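Local structure of transcriptional regulator (Rhodococcus sp., 2O0Y) at residues T110-N115 with G226-R231; L208-V213 with H239-T244. The protein probably binds DNA and regulates transcription, as a putative member of the IclR family with a helix-turn-helix domain and a GAF-like C-terminal domain. One frame throughout, in Å; residues are numbered along the deposited sequence. Where two conformers were deposited one is given.

Contact 1 (T110-N115 with G226-R231); sequences TGETVN and GGPTGR
Glu-112 and Arg-231 form a salt bridge that illustrates how a charged pair can join the loop leading into strand 113-120 to the 3-10 turn that follows strand 219-228. The guanidinium grips side-on: NE of Arg-231 donates to OE2 of Glu-112 over 2.8 Å, and NH2 of Arg-231 to OE1 of Glu-112 over 3.0 Å. The two planes lie only 19° apart, yet the fit is not flat, because OE1 is met on its syn side 31° out of the carboxylate plane and OE2 from above that plane. A bend at chi2 (-59°) of Glu-112 folds its carboxylate over toward the arginine. CG of Pro-228 lies over the centre of one face of the Arg-231 guanidinium, 3.3 Å above its plane.

Water adds a second kind of link. One molecule donates to OE1 of Glu-112 and, over 2.6 Å, to the carbonyl O of Gly-226, while accepting from the backbone N of Thr-113. Direct strand pairing is slighter: N of Gly-226 gives a weak bond of 3.4 Å to O of Thr-113. Close quarters also involve Gly-227, where a side chain would run into OE1 of Glu-112.

On the approach to the strand, Thr-110 OG1 accepts from N of Glu-112 in an ST turn, and Gly-111 leaves the helix with positive phi. Outside these segments, OE2 of Glu-112 is also hydrogen-bonded to Tyr-240 OH, and NH2 of Arg-231 to Val-136 O. With a guanidinium, a hydroxyl and a water around it, the buried carboxylate of Glu-112 is probably kept ionised.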
ATOM      1  N   THR B 110     -28.370  17.735   8.358  1.00 30.64           N
ATOM      2  CA  THR B 110     -28.050  18.900   7.506  1.00 29.27           C
ATOM      3  C   THR B 110     -28.777  18.866   6.155  1.00 28.95           C
ATOM      4  O   THR B 110     -28.948  19.901   5.516  1.00 27.82           O
ATOM      5  CB  THR B 110     -26.531  18.993   7.193  1.00 28.05           C
ATOM      6  OG1 THR B 110     -26.133  17.760   6.582  1.00 28.13           O
ATOM      7  CG2 THR B 110     -25.681  19.235   8.460  1.00 28.22           C
ATOM      8  N   GLY B 111     -29.156  17.670   5.688  1.00 28.51           N
ATOM      9  CA  GLY B 111     -29.788  17.530   4.375  1.00 27.67           C
ATOM     10  C   GLY B 111     -28.771  17.433   3.252  1.00 27.97           C
ATOM     11  O   GLY B 111     -29.127  17.419   2.056  1.00 26.40           O
ATOM     12  N   GLU B 112     -27.485  17.334   3.637  1.00 27.65           N
ATOM     13  CA  GLU B 112     -26.373  17.281   2.694  1.00 26.15           C
ATOM     14  C   GLU B 112     -25.628  15.947   2.733  1.00 26.65           C
ATOM     15  O   GLU B 112     -25.660  15.246   3.764  1.00 26.44           O
ATOM     16  CB  GLU B 112     -25.383  18.421   2.966  1.00 26.67           C
ATOM     17  CG  GLU B 112     -25.982  19.810   2.999  1.00 26.07           C
ATOM     18  CD  GLU B 112     -26.687  20.238   1.745  1.00 28.76           C
ATOM     19  OE1 GLU B 112     -26.579  19.540   0.725  1.00 28.47           O
ATOM     20  OE2 GLU B 112     -27.296  21.338   1.763  1.00 24.77           O
ATOM     21  N   THR B 113     -24.992  15.609   1.606  1.00 24.88           N
ATOM     22  CA  THR B 113     -24.131  14.441   1.507  1.00 26.75           C
ATOM     23  C   THR B 113     -22.916  14.667   2.388  1.00 27.27           C
ATOM     24  O   THR B 113     -22.338  15.759   2.349  1.00 28.27           O
ATOM     25  CB  THR B 113     -23.695  14.204   0.066  1.00 26.39           C
ATOM     26  OG1 THR B 113     -24.863  13.786  -0.687  1.00 25.74           O
ATOM     27  CG2 THR B 113     -22.586  13.055   0.005  1.00 26.83           C
ATOM     28  N   VAL B 114     -22.555  13.648   3.184  1.00 26.88           N
ATOM     29  CA  VAL B 114     -21.425  13.708   4.089  1.00 25.33           C
ATOM     30  C   VAL B 114     -20.348  12.821   3.497  1.00 26.47           C
ATOM     31  O   VAL B 114     -20.576  11.634   3.329  1.00 27.02           O
ATOM     32  CB  VAL B 114     -21.803  13.192   5.465  1.00 24.88           C
ATOM     33  CG1 VAL B 114     -20.582  13.172   6.345  1.00 22.77           C
ATOM     34  CG2 VAL B 114     -22.890  14.110   6.079  1.00 24.84           C
ATOM     35  N   ASN B 115     -19.165  13.390   3.213  1.00 27.04           N
ATOM     36  CA  ASN B 115     -18.029  12.643   2.605  1.00 29.00           C
ATOM     37  C   ASN B 115     -16.894  12.563   3.610  1.00 29.50           C
ATOM     38  O   ASN B 115     -16.573  13.577   4.235  1.00 29.49           O
ATOM     39  CB  ASN B 115     -17.511  13.437   1.394  1.00 28.84           C
ATOM     40  CG  ASN B 115     -18.497  13.408   0.225  1.00 33.70           C
ATOM     41  OD1 ASN B 115     -19.017  12.352  -0.121  1.00 36.89           O
ATOM     42  ND2 ASN B 115     -18.801  14.562  -0.331  1.00 36.91           N
ATOM     43  N   GLY B 226     -20.923  18.581   1.207  1.00 30.41           N
ATOM     44  CA  GLY B 226     -20.899  19.295  -0.076  1.00 30.29           C
ATOM     45  C   GLY B 226     -22.291  19.284  -0.612  1.00 30.04           C
ATOM     46  O   GLY B 226     -23.019  18.290  -0.443  1.00 31.41           O
ATOM     47  N   GLY B 227     -22.681  20.381  -1.251  1.00 29.91           N
ATOM     48  CA  GLY B 227     -23.999  20.456  -1.830  1.00 28.40           C
ATOM     49  C   GLY B 227     -24.181  21.737  -2.584  1.00 28.43           C
ATOM     50  O   GLY B 227     -23.224  22.467  -2.814  1.00 27.09           O
ATOM     51  N   PRO B 228     -25.428  22.028  -2.978  1.00 27.13           N
ATOM     52  CA  PRO B 228     -25.727  23.255  -3.696  1.00 27.17           C
ATOM     53  C   PRO B 228     -25.491  24.505  -2.854  1.00 27.53           C
ATOM     54  O   PRO B 228     -25.869  24.549  -1.686  1.00 27.83           O
ATOM     55  CB  PRO B 228     -27.207  23.094  -4.062  1.00 26.48           C
ATOM     56  CG  PRO B 228     -27.734  22.077  -3.119  1.00 26.03           C
ATOM     57  CD  PRO B 228     -26.614  21.174  -2.814  1.00 26.93           C
ATOM     58  N   THR B 229     -24.857  25.518  -3.451  1.00 27.85           N
ATOM     59  CA  THR B 229     -24.545  26.786  -2.746  1.00 27.67           C
ATOM     60  C   THR B 229     -25.800  27.415  -2.134  1.00 27.27           C
ATOM     61  O   THR B 229     -25.762  27.973  -1.033  1.00 26.99           O
ATOM     62  CB  THR B 229     -23.870  27.736  -3.724  1.00 27.90           C
ATOM     63  OG1 THR B 229     -22.605  27.161  -4.036  1.00 29.72           O
ATOM     64  CG2 THR B 229     -23.705  29.174  -3.152  1.00 26.85           C
ATOM     65  N   GLY B 230     -26.927  27.235  -2.802  1.00 26.31           N
ATOM     66  CA  GLY B 230     -28.180  27.824  -2.362  1.00 26.07           C
ATOM     67  C   GLY B 230     -28.702  27.256  -1.041  1.00 27.33           C
ATOM     68  O   GLY B 230     -29.638  27.807  -0.484  1.00 25.61           O
ATOM     69  N   ARG B 231     -28.118  26.144  -0.550  1.00 27.18           N
ATOM     70  CA  ARG B 231     -28.488  25.599   0.757  1.00 27.99           C
ATOM     71  C   ARG B 231     -27.479  25.969   1.846  1.00 29.84           C
ATOM     72  O   ARG B 231     -27.772  25.820   3.034  1.00 30.09           O
ATOM     73  CB  ARG B 231     -28.611  24.063   0.677  1.00 28.34           C
ATOM     74  CG  ARG B 231     -29.938  23.632   0.004  1.00 26.45           C
ATOM     75  CD  ARG B 231     -30.418  22.239   0.493  1.00 24.20           C
ATOM     76  NE  ARG B 231     -29.534  21.145   0.128  1.00 29.25           N
ATOM     77  CZ  ARG B 231     -29.683  20.405  -0.973  1.00 31.63           C
ATOM     78  NH1 ARG B 231     -30.650  20.700  -1.821  1.00 31.57           N
ATOM     79  NH2 ARG B 231     -28.856  19.406  -1.234  1.00 29.47           N
TER
HETATM   80  O   HOH W   1     -25.462  17.429  -0.804  1.00 21.60           O

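Contact 2 (L208-V213 with H239-T244); sequences LSFPLV and HYIECT
Phe-210 and Leu-208, two residues apart on the strand, turn the same way and pack against one side of the helix, an example of a strand-helix interface made by few side chains. The tight part centres on Thr-244. Its CG2 comes within 3.5 Å of CD1 of Phe-210, and its carbonyl carbon lies over one face of that ring, offset toward the rim. Ile-241 approaches differently, with CG2 in the ring plane at the edge, 3.9 Å from CZ of Phe-210. Were Phe-210 cut back to an alanine, a gap would probably open beside Thr-244, and CG2 of Ile-241 would lose this ring edge.

A chi1 of 166° swings CG of Leu-208 away from its backbone N and sends its methyls to the helix: CD2 sits 3.6 Å from O of Tyr-240, and CD1 reaches CG1 of Ile-241 at 3.9 Å. The hydroxyl of Thr-244 is turned back to its own helix, where OG1 donates to O of Tyr-240 over 2.8 Å. That carbonyl also accepts from N of Thr-244, the two donors arriving from opposite faces of its plane.

The packing thins toward Ile-241, which is partly exposed; next to it, Glu-242 points away from the strand into a more open setting.

The axes of segments 208-213 and 239-244 run 22° apart, 9.3 Å at closest approach. Tyr-194 meets the Phe-210 ring and also touches Leu-208 and Ile-241, while strand 219-228, beside 205-213 in the sheet, brings Leu-225 against Tyr-240 and Thr-244 of helix 237-254.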
ATOM      1  N   LEU B 208     -18.321  22.406   3.322  1.00 25.26           N
ATOM      2  CA  LEU B 208     -17.819  22.737   4.663  1.00 25.98           C
ATOM      3  C   LEU B 208     -17.028  21.499   5.094  1.00 26.43           C
ATOM      4  O   LEU B 208     -17.568  20.398   5.039  1.00 25.61           O
ATOM      5  CB  LEU B 208     -19.003  22.917   5.608  1.00 26.69           C
ATOM      6  CG  LEU B 208     -18.795  22.946   7.128  1.00 27.63           C
ATOM      7  CD1 LEU B 208     -17.953  24.168   7.582  1.00 29.00           C
ATOM      8  CD2 LEU B 208     -20.169  22.990   7.757  1.00 27.43           C
ATOM      9  N   SER B 209     -15.792  21.672   5.564  1.00 25.65           N
ATOM     10  CA  SER B 209     -14.953  20.543   5.994  1.00 25.16           C
ATOM     11  C   SER B 209     -14.362  20.759   7.381  1.00 25.53           C
ATOM     12  O   SER B 209     -13.912  21.853   7.703  1.00 26.48           O
ATOM     13  CB  SER B 209     -13.790  20.326   5.017  1.00 24.90           C
ATOM     14  OG  SER B 209     -13.214  19.011   5.167  1.00 26.25           O
ATOM     15  N   PHE B 210     -14.387  19.729   8.230  1.00 26.76           N
ATOM     16  CA  PHE B 210     -13.729  19.789   9.548  1.00 25.51           C
ATOM     17  C   PHE B 210     -12.620  18.724   9.549  1.00 25.92           C
ATOM     18  O   PHE B 210     -12.797  17.665   8.946  1.00 24.88           O
ATOM     19  CB  PHE B 210     -14.733  19.461  10.684  1.00 26.52           C
ATOM     20  CG  PHE B 210     -15.476  20.671  11.194  1.00 26.50           C
ATOM     21  CD1 PHE B 210     -16.532  21.204  10.474  1.00 27.20           C
ATOM     22  CD2 PHE B 210     -15.093  21.295  12.375  1.00 28.17           C
ATOM     23  CE1 PHE B 210     -17.226  22.353  10.924  1.00 27.80           C
ATOM     24  CE2 PHE B 210     -15.786  22.430  12.824  1.00 27.16           C
ATOM     25  CZ  PHE B 210     -16.839  22.943  12.098  1.00 27.24           C
ATOM     26  N   PRO B 211     -11.512  18.971  10.297  1.00 26.57           N
ATOM     27  CA  PRO B 211     -10.501  17.949  10.398  1.00 27.26           C
ATOM     28  C   PRO B 211     -10.968  16.804  11.290  1.00 27.82           C
ATOM     29  O   PRO B 211     -11.623  17.025  12.316  1.00 27.95           O
ATOM     30  CB  PRO B 211      -9.315  18.672  11.083  1.00 27.04           C
ATOM     31  CG  PRO B 211      -9.887  19.839  11.781  1.00 27.14           C
ATOM     32  CD  PRO B 211     -11.173  20.190  11.057  1.00 25.45           C
ATOM     33  N   LEU B 212     -10.584  15.591  10.907  1.00 27.36           N
ATOM     34  CA  LEU B 212     -10.641  14.453  11.825  1.00 26.48           C
ATOM     35  C   LEU B 212      -9.193  14.119  12.167  1.00 26.54           C
ATOM     36  O   LEU B 212      -8.351  14.106  11.273  1.00 26.34           O
ATOM     37  CB  LEU B 212     -11.285  13.253  11.108  1.00 26.52           C
ATOM     38  CG  LEU B 212     -12.721  13.580  10.658  1.00 25.97           C
ATOM     39  CD1 LEU B 212     -13.208  12.356   9.821  1.00 25.28           C
ATOM     40  CD2 LEU B 212     -13.588  13.788  11.897  1.00 23.81           C
ATOM     41  N   VAL B 213      -8.910  13.850  13.450  1.00 26.31           N
ATOM     42  CA  VAL B 213      -7.514  13.682  13.915  1.00 26.37           C
ATOM     43  C   VAL B 213      -7.281  12.324  14.580  1.00 27.23           C
ATOM     44  O   VAL B 213      -8.255  11.662  15.049  1.00 27.54           O
ATOM     45  CB  VAL B 213      -7.126  14.818  14.885  1.00 25.85           C
ATOM     46  CG1 VAL B 213      -7.244  16.222  14.170  1.00 26.52           C
ATOM     47  CG2 VAL B 213      -8.053  14.849  16.080  1.00 25.16           C
ATOM     48  N   HIS B 239     -25.836  26.207  11.537  1.00 26.80           N
ATOM     49  CA  HIS B 239     -26.339  24.903  12.007  0.70 27.62           C
ATOM     50  C   HIS B 239     -25.511  23.811  11.347  1.00 27.01           C
ATOM     51  O   HIS B 239     -25.158  22.820  11.987  1.00 28.82           O
ATOM     52  CB  HIS B 239     -27.854  24.728  11.678  0.70 27.98           C
ATOM     53  CG  HIS B 239     -28.438  23.421  12.136  0.70 31.02           C
ATOM     54  ND1 HIS B 239     -28.869  22.438  11.260  0.70 36.33           N
ATOM     55  CD2 HIS B 239     -28.648  22.926  13.380  0.70 32.77           C
ATOM     56  CE1 HIS B 239     -29.338  21.409  11.947  0.70 34.90           C
ATOM     57  NE2 HIS B 239     -29.219  21.680  13.234  0.70 33.58           N
ATOM     58  N   TYR B 240     -25.189  23.993  10.061  1.00 27.01           N
ATOM     59  CA  TYR B 240     -24.267  23.083   9.356  1.00 26.11           C
ATOM     60  C   TYR B 240     -22.964  23.001  10.109  1.00 25.90           C
ATOM     61  O   TYR B 240     -22.454  21.903  10.387  1.00 27.59           O
ATOM     62  CB  TYR B 240     -23.972  23.594   7.931  1.00 26.36           C
ATOM     63  CG  TYR B 240     -25.020  23.302   6.876  1.00 24.74           C
ATOM     64  CD1 TYR B 240     -26.339  23.047   7.224  1.00 26.57           C
ATOM     65  CD2 TYR B 240     -24.682  23.324   5.526  1.00 25.33           C
ATOM     66  CE1 TYR B 240     -27.280  22.772   6.274  1.00 28.16           C
ATOM     67  CE2 TYR B 240     -25.634  23.065   4.549  1.00 25.25           C
ATOM     68  CZ  TYR B 240     -26.920  22.784   4.929  1.00 27.00           C
ATOM     69  OH  TYR B 240     -27.898  22.540   3.992  1.00 27.20           O
ATOM     70  N   ILE B 241     -22.375  24.147  10.393  1.00 26.40           N
ATOM     71  CA  ILE B 241     -21.129  24.206  11.215  1.00 27.18           C
ATOM     72  C   ILE B 241     -21.293  23.535  12.619  1.00 27.56           C
ATOM     73  O   ILE B 241     -20.432  22.766  13.048  1.00 28.16           O
ATOM     74  CB  ILE B 241     -20.605  25.689  11.352  1.00 27.68           C
ATOM     75  CG1 ILE B 241     -20.165  26.255   9.986  1.00 26.59           C
ATOM     76  CG2 ILE B 241     -19.493  25.765  12.387  1.00 26.74           C
ATOM     77  CD1 ILE B 241     -20.034  27.792   9.902  1.00 28.19           C
ATOM     78  N   GLU B 242     -22.368  23.866  13.351  1.00 28.13           N
ATOM     79  CA  GLU B 242     -22.608  23.274  14.667  1.00 28.57           C
ATOM     80  C   GLU B 242     -22.745  21.753  14.611  1.00 28.70           C
ATOM     81  O   GLU B 242     -22.187  21.054  15.474  1.00 28.77           O
ATOM     82  CB  GLU B 242     -23.842  23.858  15.309  1.00 30.06           C
ATOM     83  CG  GLU B 242     -23.996  23.517  16.743  1.00 32.72           C
ATOM     84  CD  GLU B 242     -24.967  24.469  17.420  1.00 37.97           C
ATOM     85  OE1 GLU B 242     -25.866  24.955  16.720  1.00 34.78           O
ATOM     86  OE2 GLU B 242     -24.784  24.762  18.623  1.00 40.27           O
ATOM     87  N   CYS B 243     -23.505  21.228  13.643  1.00 28.31           N
ATOM     88  CA  CYS B 243     -23.632  19.770  13.502  1.00 28.65           C
ATOM     89  C   CYS B 243     -22.331  19.122  13.074  1.00 27.91           C
ATOM     90  O   CYS B 243     -21.995  18.043  13.560  1.00 27.88           O
ATOM     91  CB  CYS B 243     -24.740  19.379  12.514  1.00 28.08           C
ATOM     92  SG  CYS B 243     -26.349  20.000  13.056  1.00 29.78           S
ATOM     93  N   THR B 244     -21.629  19.735  12.121  1.00 27.39           N
ATOM     94  CA  THR B 244     -20.429  19.093  11.594  1.00 26.50           C
ATOM     95  C   THR B 244     -19.325  19.136  12.631  1.00 27.26           C
ATOM     96  O   THR B 244     -18.536  18.209  12.739  1.00 27.21           O
ATOM     97  CB  THR B 244     -20.009  19.698  10.253  1.00 26.30           C
ATOM     98  OG1 THR B 244     -21.136  19.666   9.383  1.00 26.66           O
ATOM     99  CG2 THR B 244     -18.910  18.852   9.580  1.00 27.43           C
TER

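Overall arrangement
Along the chain the segments alternate: 110-115, then 208-213, then 226-231, then 239-244. All four lie in the C-terminal domain characteristic of IclR regulators, and the centres of contacts 1 and 2 are about 12 Å apart. They share one antiparallel sheet, in which strand 219-228 stands between 113-120 and 205-213 and then leads on to helix 237-254. Tyr-240 joins them directly: besides its bond to Glu-112, its OH lies 3.2 Å from O of Thr-110, probably a further hydrogen bond. The polar junction at a strand end and the apolar seat of the helix thus meet at one tyrosine, tying sheet and helix together within the GAF-like domain.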